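Local atomic coordinates of protein secretion chaperonin CsaA (Picrophilus torridus, PDB entry 5ZDI), a protein that probably binds tRNA through an OB-class domain and may act as a chaperone in protein secretion. Residues A[15-20]-A[61-66]; A[31-36]-A[48-53]; A[21-26]-A[72-77]. All blocks are in the same frame, centred on the assembly; numbering follows the deposited sequence. Where two conformers were deposited one is given.

Contact 1: residues A[15-20]-A[61-66]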
loop_
_atom_site.group_PDB
_atom_site.type_symbol
_atom_site.label_atom_id
_atom_site.label_comp_id
_atom_site.label_asym_id
_atom_site.label_seq_id
_atom_site.Cartn_x
_atom_site.Cartn_y
_atom_site.Cartn_z
ATOM N N GLY A 15 1.737 -10.063 2.123
ATOM C CA GLY A 15 1.918 -11.070 3.167
ATOM C C GLY A 15 0.530 -11.602 3.583
ATOM O O GLY A 15 -0.427 -10.954 3.287
ATOM N N ILE A 16 0.474 -12.700 4.320
ATOM C CA ILE A 16 -0.806 -13.225 4.863
ATOM C C ILE A 16 -0.604 -13.466 6.346
ATOM O O ILE A 16 0.367 -14.137 6.782
ATOM C CB ILE A 16 -1.274 -14.489 4.125
ATOM C CG1 ILE A 16 -2.603 -15.015 4.695
ATOM C CG2 ILE A 16 -0.233 -15.586 4.208
ATOM C CD1 ILE A 16 -3.354 -15.940 3.766
ATOM N N ILE A 17 -1.513 -12.923 7.155
ATOM C CA ILE A 17 -1.408 -13.100 8.572
ATOM C C ILE A 17 -1.807 -14.548 8.939
ATOM O O ILE A 17 -2.917 -15.008 8.595
ATOM C CB ILE A 17 -2.305 -12.079 9.321
ATOM C CG1 ILE A 17 -1.819 -10.635 9.052
ATOM C CG2 ILE A 17 -2.346 -12.379 10.773
ATOM C CD1 ILE A 17 -2.773 -9.538 9.471
ATOM N N LYS A 18 -0.970 -15.209 9.729
ATOM C CA LYS A 18 -1.217 -16.593 10.142
ATOM C C LYS A 18 -1.495 -16.795 11.617
ATOM O O LYS A 18 -2.157 -17.768 11.951
ATOM C CB LYS A 18 -0.106 -17.534 9.700
ATOM C CG LYS A 18 0.194 -17.490 8.214
ATOM C CD LYS A 18 -0.962 -17.881 7.307
ATOM C CE LYS A 18 -1.395 -19.338 7.452
ATOM N NZ LYS A 18 -2.276 -19.663 6.370
ATOM N N GLU A 19 -1.004 -15.945 12.472
ATOM C CA GLU A 19 -1.249 -16.014 13.907
ATOM C C GLU A 19 -1.353 -14.595 14.460
ATOM O O GLU A 19 -0.689 -13.654 13.942
ATOM C CB GLU A 19 -0.105 -16.714 14.630
ATOM C CG GLU A 19 0.057 -18.141 14.244
ATOM C CD GLU A 19 0.832 -18.927 15.312
ATOM O OE1 GLU A 19 0.627 -20.156 15.348
ATOM O OE2 GLU A 19 1.593 -18.291 16.083
ATOM N N VAL A 20 -2.174 -14.412 15.482
ATOM C CA VAL A 20 -2.363 -13.091 16.091
ATOM C C VAL A 20 -2.415 -13.281 17.596
ATOM O O VAL A 20 -3.142 -14.178 18.026
ATOM C CB VAL A 20 -3.683 -12.425 15.713
ATOM C CG1 VAL A 20 -3.759 -10.985 16.306
ATOM C CG2 VAL A 20 -3.861 -12.359 14.241
ATOM N N LYS A 61 -5.850 -13.011 6.549
ATOM C CA LYS A 61 -5.984 -11.788 5.781
ATOM C C LYS A 61 -4.701 -11.419 5.031
ATOM O O LYS A 61 -3.602 -11.428 5.641
ATOM C CB LYS A 61 -6.377 -10.642 6.739
ATOM C CG LYS A 61 -6.901 -9.419 6.041
ATOM C CD LYS A 61 -7.084 -8.314 7.049
ATOM C CE LYS A 61 -7.332 -6.898 6.451
ATOM N NZ LYS A 61 -8.419 -6.863 5.549
ATOM N N LYS A 62 -4.816 -11.086 3.730
ATOM C CA LYS A 62 -3.661 -10.597 2.942
ATOM C C LYS A 62 -3.422 -9.134 3.254
ATOM O O LYS A 62 -4.354 -8.297 3.247
ATOM C CB LYS A 62 -3.860 -10.783 1.434
ATOM C CG LYS A 62 -3.936 -12.222 1.075
ATOM C CD LYS A 62 -4.216 -12.389 -0.404
ATOM C CE LYS A 62 -4.394 -13.878 -0.663
ATOM N NZ LYS A 62 -4.803 -14.024 -2.112
ATOM N N ILE A 63 -2.223 -8.859 3.662
ATOM C CA ILE A 63 -1.821 -7.506 4.057
ATOM C C ILE A 63 -0.604 -7.084 3.192
ATOM O O ILE A 63 -0.079 -7.881 2.396
ATOM C CB ILE A 63 -1.479 -7.449 5.568
ATOM C CG1 ILE A 63 -0.411 -8.428 6.033
ATOM C CG2 ILE A 63 -2.718 -7.711 6.398
ATOM C CD1 ILE A 63 0.983 -8.061 5.586
ATOM N N ILE A 64 -0.193 -5.826 3.374
ATOM C CA ILE A 64 0.924 -5.285 2.728
ATOM C C ILE A 64 1.914 -4.772 3.723
ATOM O O ILE A 64 1.558 -4.098 4.671
ATOM C CB ILE A 64 0.398 -4.058 1.853
ATOM C CG1 ILE A 64 -0.753 -4.476 0.938
ATOM C CG2 ILE A 64 1.473 -3.408 1.024
ATOM C CD1 ILE A 64 -0.394 -5.550 -0.092
ATOM N N ALA A 65 3.214 -5.077 3.512
ATOM C CA ALA A 65 4.240 -4.678 4.465
ATOM C C ALA A 65 5.561 -4.311 3.824
ATOM O O ALA A 65 5.946 -4.865 2.784
ATOM C CB ALA A 65 4.453 -5.785 5.478
ATOM N N VAL A 66 6.283 -3.423 4.530
ATOM C CA VAL A 66 7.649 -3.122 4.230
ATOM C C VAL A 66 8.517 -4.220 4.834
ATOM O O VAL A 66 8.448 -4.432 6.064
ATOM C CB VAL A 66 8.086 -1.782 4.795
ATOM C CG1 VAL A 66 9.600 -1.666 4.426
ATOM C CG2 VAL A 66 7.281 -0.664 4.182
#

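Contact 2: residues A[31-36]-A[48-53]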
loop_
_atom_site.group_PDB
_atom_site.type_symbol
_atom_site.label_atom_id
_atom_site.label_comp_id
_atom_site.label_asym_id
_atom_site.label_seq_id
_atom_site.Cartn_x
_atom_site.Cartn_y
_atom_site.Cartn_z
ATOM N N TYR A 31 -1.371 -5.690 18.454
ATOM C CA TYR A 31 -1.212 -7.117 18.302
ATOM C C TYR A 31 0.210 -7.466 17.846
ATOM O O TYR A 31 0.811 -6.725 17.058
ATOM C CB TYR A 31 -2.136 -7.719 17.240
ATOM C CG TYR A 31 -3.633 -7.635 17.512
ATOM C CD1 TYR A 31 -4.153 -8.016 18.769
ATOM C CD2 TYR A 31 -4.513 -7.228 16.567
ATOM C CE1 TYR A 31 -5.472 -7.948 19.037
ATOM C CE2 TYR A 31 -5.891 -7.202 16.798
ATOM C CZ TYR A 31 -6.367 -7.543 18.079
ATOM O OH TYR A 31 -7.723 -7.475 18.273
ATOM N N LYS A 32 0.639 -8.624 18.294
ATOM C CA LYS A 32 1.759 -9.379 17.673
ATOM C C LYS A 32 1.179 -10.223 16.535
ATOM O O LYS A 32 0.269 -11.040 16.706
ATOM C CB LYS A 32 2.485 -10.274 18.706
ATOM C CG LYS A 32 3.105 -9.581 19.857
ATOM C CD LYS A 32 3.496 -10.742 20.822
ATOM C CE LYS A 32 4.404 -10.223 21.836
ATOM N NZ LYS A 32 4.789 -11.374 22.697
ATOM N N LEU A 33 1.720 -10.042 15.341
ATOM C CA LEU A 33 1.330 -10.757 14.165
ATOM C C LEU A 33 2.480 -11.613 13.628
ATOM O O LEU A 33 3.609 -11.152 13.581
ATOM C CB LEU A 33 1.046 -9.753 13.012
ATOM C CG LEU A 33 0.091 -8.639 13.282
ATOM C CD1 LEU A 33 -0.110 -7.817 12.020
ATOM C CD2 LEU A 33 -1.237 -9.218 13.696
ATOM N N LYS A 34 2.167 -12.852 13.254
ATOM C CA LYS A 34 3.077 -13.745 12.555
ATOM C C LYS A 34 2.544 -13.874 11.132
ATOM O O LYS A 34 1.433 -14.317 10.902
ATOM C CB LYS A 34 3.208 -15.067 13.280
ATOM C CG LYS A 34 4.070 -16.019 12.483
ATOM C CD LYS A 34 4.312 -17.263 13.321
ATOM C CE LYS A 34 5.040 -18.289 12.517
ATOM N NZ LYS A 34 5.471 -19.276 13.550
ATOM N N ILE A 35 3.357 -13.409 10.167
ATOM C CA ILE A 35 2.910 -13.167 8.784
ATOM C C ILE A 35 3.823 -13.969 7.838
ATOM O O ILE A 35 5.084 -13.972 8.003
ATOM C CB ILE A 35 3.071 -11.680 8.441
ATOM C CG1 ILE A 35 2.387 -10.837 9.492
ATOM C CG2 ILE A 35 2.579 -11.383 7.047
ATOM C CD1 ILE A 35 2.499 -9.358 9.316
ATOM N N TYR A 36 3.195 -14.606 6.872
ATOM C CA TYR A 36 3.921 -15.436 5.863
ATOM C C TYR A 36 4.081 -14.616 4.620
ATOM O O TYR A 36 3.131 -14.027 4.165
ATOM C CB TYR A 36 3.120 -16.682 5.545
ATOM C CG TYR A 36 3.810 -17.594 4.518
ATOM C CD1 TYR A 36 5.049 -18.185 4.800
ATOM C CD2 TYR A 36 3.205 -17.873 3.274
ATOM C CE1 TYR A 36 5.653 -19.044 3.877
ATOM C CE2 TYR A 36 3.857 -18.669 2.315
ATOM C CZ TYR A 36 5.060 -19.249 2.642
ATOM O OH TYR A 36 5.684 -20.056 1.696
ATOM N N ALA A 48 1.492 -4.439 15.425
ATOM C CA ALA A 48 0.549 -3.589 14.674
ATOM C C ALA A 48 -0.567 -3.017 15.560
ATOM O O ALA A 48 -1.267 -3.822 16.219
ATOM C CB ALA A 48 -0.085 -4.367 13.515
ATOM N N GLN A 49 -0.759 -1.692 15.512
ATOM C CA GLN A 49 -1.833 -1.018 16.280
ATOM C C GLN A 49 -3.124 -1.075 15.515
ATOM O O GLN A 49 -3.673 -0.028 15.082
ATOM C CB GLN A 49 -1.414 0.430 16.584
ATOM C CG GLN A 49 -0.225 0.448 17.510
ATOM C CD GLN A 49 0.420 1.795 17.562
ATOM O OE1 GLN A 49 -0.281 2.785 17.723
ATOM N NE2 GLN A 49 1.723 1.818 17.580
ATOM N N ILE A 50 -3.642 -2.290 15.408
ATOM C CA ILE A 50 -4.847 -2.608 14.638
ATOM C C ILE A 50 -5.908 -3.367 15.475
ATOM O O ILE A 50 -6.694 -4.181 14.981
ATOM C CB ILE A 50 -4.527 -3.320 13.336
ATOM C CG1 ILE A 50 -3.777 -4.619 13.612
ATOM C CG2 ILE A 50 -3.711 -2.397 12.408
ATOM C CD1 ILE A 50 -3.517 -5.476 12.331
ATOM N N THR A 51 -5.966 -3.044 16.769
ATOM C CA THR A 51 -6.889 -3.760 17.643
ATOM C C THR A 51 -8.354 -3.347 17.467
ATOM O O THR A 51 -9.247 -3.887 18.137
ATOM C CB THR A 51 -6.494 -3.636 19.137
ATOM O OG1 THR A 51 -6.689 -2.278 19.565
ATOM C CG2 THR A 51 -5.123 -4.023 19.288
ATOM N N ASN A 52 -8.629 -2.394 16.583
ATOM C CA ASN A 52 -9.961 -2.233 16.056
ATOM C C ASN A 52 -10.479 -3.425 15.302
ATOM O O ASN A 52 -11.709 -3.630 15.180
ATOM C CB ASN A 52 -10.096 -0.931 15.220
ATOM C CG ASN A 52 -8.954 -0.710 14.150
ATOM O OD1 ASN A 52 -7.730 -0.874 14.457
ATOM N ND2 ASN A 52 -9.363 -0.247 12.904
ATOM N N TYR A 53 -9.556 -4.272 14.788
ATOM C CA TYR A 53 -9.944 -5.522 14.189
ATOM C C TYR A 53 -9.936 -6.588 15.301
ATOM O O TYR A 53 -9.014 -6.606 16.094
ATOM C CB TYR A 53 -8.962 -5.959 13.134
ATOM C CG TYR A 53 -8.926 -5.132 11.872
ATOM C CD1 TYR A 53 -8.267 -3.865 11.871
ATOM C CD2 TYR A 53 -9.366 -5.627 10.662
ATOM C CE1 TYR A 53 -8.220 -3.102 10.724
ATOM C CE2 TYR A 53 -9.308 -4.872 9.503
ATOM C CZ TYR A 53 -8.725 -3.618 9.556
ATOM O OH TYR A 53 -8.630 -2.831 8.395
#

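Contact 3: residues A[21-26]-A[72-77]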
loop_
_atom_site.group_PDB
_atom_site.type_symbol
_atom_site.label_atom_id
_atom_site.label_comp_id
_atom_site.label_asym_id
_atom_site.label_seq_id
_atom_site.Cartn_x
_atom_site.Cartn_y
_atom_site.Cartn_z
ATOM N N SER A 21 -1.681 -12.451 18.361
ATOM C CA SER A 21 -1.775 -12.499 19.825
ATOM C C SER A 21 -1.754 -11.072 20.375
ATOM O O SER A 21 -1.368 -10.158 19.720
ATOM C CB SER A 21 -0.614 -13.332 20.441
ATOM O OG SER A 21 0.647 -12.684 20.330
ATOM N N ASP A 22 -2.202 -10.895 21.625
ATOM C CA ASP A 22 -2.097 -9.568 22.228
ATOM C C ASP A 22 -0.660 -9.193 22.536
ATOM O O ASP A 22 0.100 -10.031 23.022
ATOM C CB ASP A 22 -2.987 -9.417 23.482
ATOM C CG ASP A 22 -4.435 -9.586 23.175
ATOM O OD1 ASP A 22 -4.933 -8.883 22.288
ATOM O OD2 ASP A 22 -5.139 -10.352 23.854
ATOM N N PHE A 23 -0.277 -7.936 22.291
ATOM C CA PHE A 23 1.023 -7.457 22.638
ATOM C C PHE A 23 0.924 -6.725 24.014
ATOM O O PHE A 23 0.932 -5.503 24.121
ATOM C CB PHE A 23 1.578 -6.576 21.522
ATOM C CG PHE A 23 3.025 -6.193 21.657
ATOM C CD1 PHE A 23 3.817 -6.637 22.704
ATOM C CD2 PHE A 23 3.597 -5.307 20.738
ATOM C CE1 PHE A 23 5.116 -6.232 22.796
ATOM C CE2 PHE A 23 4.908 -4.919 20.842
ATOM C CZ PHE A 23 5.654 -5.338 21.920
ATOM N N LYS A 24 0.902 -7.542 25.057
ATOM C CA LYS A 24 0.559 -7.067 26.413
ATOM C C LYS A 24 1.498 -6.011 26.969
ATOM O O LYS A 24 1.075 -5.061 27.657
ATOM C CB LYS A 24 0.542 -8.271 27.338
ATOM C CG LYS A 24 -0.596 -9.179 26.996
ATOM C CD LYS A 24 -0.560 -10.404 27.887
ATOM C CE LYS A 24 -1.607 -11.385 27.462
ATOM N NZ LYS A 24 -1.382 -12.642 28.194
ATOM N N GLU A 25 2.757 -6.101 26.605
ATOM C CA GLU A 25 3.737 -5.159 27.129
ATOM C C GLU A 25 3.792 -3.825 26.403
ATOM O O GLU A 25 4.539 -2.897 26.835
ATOM C CB GLU A 25 5.147 -5.822 27.013
ATOM C CG GLU A 25 5.257 -7.159 27.746
ATOM C CD GLU A 25 4.844 -8.417 26.951
ATOM O OE1 GLU A 25 4.127 -8.373 25.866
ATOM O OE2 GLU A 25 5.245 -9.511 27.467
ATOM N N ALA A 26 3.126 -3.686 25.247
ATOM C CA ALA A 26 3.269 -2.485 24.456
ATOM C C ALA A 26 2.485 -1.360 25.134
ATOM O O ALA A 26 1.418 -1.594 25.658
ATOM C CB ALA A 26 2.785 -2.650 23.054
ATOM N N LYS A 72 13.079 -3.886 14.731
ATOM C CA LYS A 72 12.796 -2.837 15.721
ATOM C C LYS A 72 12.429 -3.568 17.016
ATOM O O LYS A 72 11.464 -4.369 17.057
ATOM C CB LYS A 72 11.603 -2.015 15.227
ATOM C CG LYS A 72 11.163 -0.865 16.109
ATOM C CD LYS A 72 11.333 0.472 15.390
ATOM C CE LYS A 72 10.521 1.552 16.087
ATOM N NZ LYS A 72 10.842 1.610 17.544
ATOM N N GLN A 73 13.188 -3.325 18.074
ATOM C CA GLN A 73 12.846 -3.845 19.391
ATOM C C GLN A 73 11.737 -2.975 20.012
ATOM O O GLN A 73 11.817 -1.726 20.019
ATOM C CB GLN A 73 14.051 -3.804 20.290
ATOM C CG GLN A 73 13.819 -4.447 21.650
ATOM C CD GLN A 73 14.371 -5.836 21.744
ATOM O OE1 GLN A 73 15.344 -6.179 21.053
ATOM N NE2 GLN A 73 13.781 -6.648 22.615
ATOM N N ILE A 74 10.704 -3.626 20.543
ATOM C CA ILE A 74 9.683 -2.943 21.288
ATOM C C ILE A 74 9.478 -3.837 22.519
ATOM O O ILE A 74 9.136 -5.025 22.392
ATOM C CB ILE A 74 8.365 -2.837 20.515
ATOM C CG1 ILE A 74 8.563 -2.129 19.173
ATOM C CG2 ILE A 74 7.299 -2.121 21.367
ATOM C CD1 ILE A 74 7.388 -2.185 18.235
ATOM N N ALA A 75 9.774 -3.295 23.712
ATOM C CA ALA A 75 9.908 -4.115 24.909
ATOM C C ALA A 75 10.776 -5.316 24.642
ATOM O O ALA A 75 11.899 -5.161 24.170
ATOM C CB ALA A 75 8.514 -4.492 25.473
ATOM N N ASN A 76 10.266 -6.508 24.923
ATOM C CA ASN A 76 10.900 -7.801 24.660
ATOM C C ASN A 76 10.542 -8.483 23.320
ATOM O O ASN A 76 10.744 -9.677 23.159
ATOM C CB ASN A 76 10.427 -8.764 25.758
ATOM C CG ASN A 76 8.904 -9.015 25.706
ATOM O OD1 ASN A 76 8.092 -8.105 25.425
ATOM N ND2 ASN A 76 8.511 -10.262 25.971
ATOM N N PHE A 77 9.995 -7.731 22.366
ATOM C CA PHE A 77 9.514 -8.295 21.090
ATOM C C PHE A 77 10.263 -7.594 19.962
ATOM O O PHE A 77 10.533 -6.395 20.060
ATOM C CB PHE A 77 8.023 -7.995 21.011
ATOM C CG PHE A 77 7.356 -8.451 19.740
ATOM C CD1 PHE A 77 7.192 -9.796 19.445
ATOM C CD2 PHE A 77 6.910 -7.501 18.831
ATOM C CE1 PHE A 77 6.538 -10.177 18.266
ATOM C CE2 PHE A 77 6.266 -7.894 17.644
ATOM C CZ PHE A 77 6.076 -9.212 17.367
#

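Contact 1: residues A[15-20]-A[61-66]
Gly15 and Ile63 make the hydrogen-bonded pair, and Ile16 and Lys62 the non-hydrogen-bonded pair, of a short antiparallel ladder between strands 12-22 and 62-66 in the putative tRNA-binding domain, of the OB class. The strand directions differ by 119°, so segment 61-66 passes across the chain at Gly15 and diverges beyond Ile63, in keeping with a strongly curled sheet. Three nearly straight backbone hydrogen bonds carry the polar part: Gly15 N to Ile63 O (2.9 Å), Ile63 N to Gly15 O (2.8 Å) and Ile17 N to Lys61 O (3.0 Å). Two of these acceptors also receive a CA-H...O contact, Gly15 O from Lys62 CA at 3.3 Å and Lys61 O from Ile16 CA. Farther along strand 12-22, Lys18 and Glu19 both face Lys34 in a classic beta bulge.

The apolar part is a meeting of two isoleucines whose side chains cross at about a right angle, with Ile17 CD1 3.6 Å from Ile63 CG2. Ile63 places CG1 between its backbone N and carbonyl carbon (chi1 56°), and this carries CD1 to 4.0 Å from Gly15 CA, on the side where a beta-carbon of residue 15 would be tight. Were an alanine here instead of Ile63, Ile17 CD1 would probably lose its crossing partner and a gap would open beside Gly15. Leu58 of helix 55-58 also packs on Ile17.

The lysines send their charges outward: Lys61 NZ forms a salt bridge with Asp98 of the second subunit, while the extended chain of Lys62 delivers NZ to Gly100 O. On the face shared with Lys62, Ile16 has CG1 anti to its backbone N (chi1 -180°), which sets CG1 3.8 Å from Lys61 O.

Contact 2: residues A[31-36]-A[48-53]
Leu33 CD1 lies 3.8 Å from Ala48 CB and 4.1 Å from Ile50 CD1, the buried apolar centre between strand 31-36 and the chain that leaves strand 43-48. The Ile50 and Tyr31 side chains cross at about a right angle, Ile50 CG1 standing 4.0 Å from Tyr31 CD2, and Leu58 of helix 55-58 packs on both residues. Over the centre of one ring face sits Thr51 CG2, a CH-pi contact 3.9 Å from the Tyr31 centroid and only 8° off the ring normal. Tyr31 CG is anti to its carbonyl carbon (chi1 -64°), a setting that lays the ring along the 50-53 turn.

Backbone bonds flank this packing at Tyr31 and Ala48. Tyr31 N to Ala48 O and Ala48 N to Tyr31 O, each 2.9 Å, make the hydrogen-bonded antiparallel pair; after it the chain bends through an inverse gamma turn at Gln49 and a type I turn from Ile50 to Tyr53, closed by Tyr53 N to Ile50 O. At the polar edge the Tyr31 hydroxyl donates to Tyr53 O at 2.7 Å, in the carbonyl plane and near the plane of the ring. Tyr53 OH points elsewhere, bonding to Leu94 N and to Asp98 of the second subunit. The Tyr31 side chain thus ties strand to turn twice over: its face receives a methyl group, while its hydroxyl grips a turn carbonyl and anchors the far end of the ring.

Contact 3: residues A[21-26]-A[72-77]
Phe23 and Phe77 form an edge-to-face pair, the edge of Phe77 directed at the face of Phe23, with centroids 5.0 Å apart and ring planes inclined at 57°. The nearest atoms are Phe77 CB and Phe23 CZ, 3.7 Å apart, and Phe77 CD2 lies against Phe23 CE2. Phe23 has CG anti to the backbone N (chi1 -170°), which extends the ring from segment 21-26 until its far end reaches segment 72-77. There Ile74 approaches obliquely, CG2 being 3.7 Å from Phe23 CZ, while Ile74 O sits at the ring edge, in plane and 3.5 Å from CZ. The ring face turned from Phe77 is met by Ala26 CB from its own turn. Ser47 of strand 43-48 and Lys32 of strand 31-36 also touch both aromatic residues.

Two turns face each other here. Residues 23 to 26 make a type I turn; residues 74 to 77 make the type II' turn of a two-residue beta hairpin, with Ile74 and Phe77 joined by a pair of backbone hydrogen bonds and Ala75 and Asn76 at the corners. The hairpin links strand 72-74 to strand 77-88.

Beyond the edge of the Phe23 ring, at the surface, the turn tips meet more loosely. Glu25 CB is 3.9 Å from Ala75 CB, and the Glu25 chain bends at chi2 (87°), bringing OE1 to the edge of the Phe23 ring. The Glu25 and Asn76 side chains cross at about a right angle, with the carboxylate and amide planes turned well away from parallel; Glu25 OE2 and Asn76 ND2 stand 3.7 Å apart, and no hydrogen bond joins the two side chains. On the hairpin itself, Gln73 NE2 donates to Ala75 O at 2.9 Å, with the acceptor lying in the plane of the Gln73 amide.

All three contacts reach one curled antiparallel sheet and the OB-class domain it builds. Strand 12-22 supplies a segment to contacts 1 and 3 and borders strand 31-36 of contact 2. The centres of contacts 1 and 2 lie about 8 Å apart, joined by backbone bonds such as Lys18 N to Lys34 O; those of contacts 2 and 3 are about 11 Å apart, with Lys32 N bonded to Ser21 O. The centres of contacts 1 and 3 are about 17 Å apart. Along the chain, contact 2 falls between the segments of both others, whose own segments alternate. Contacts 1 and 2 lie near the centre of the chain, and contact 3 joins two turns at the surface.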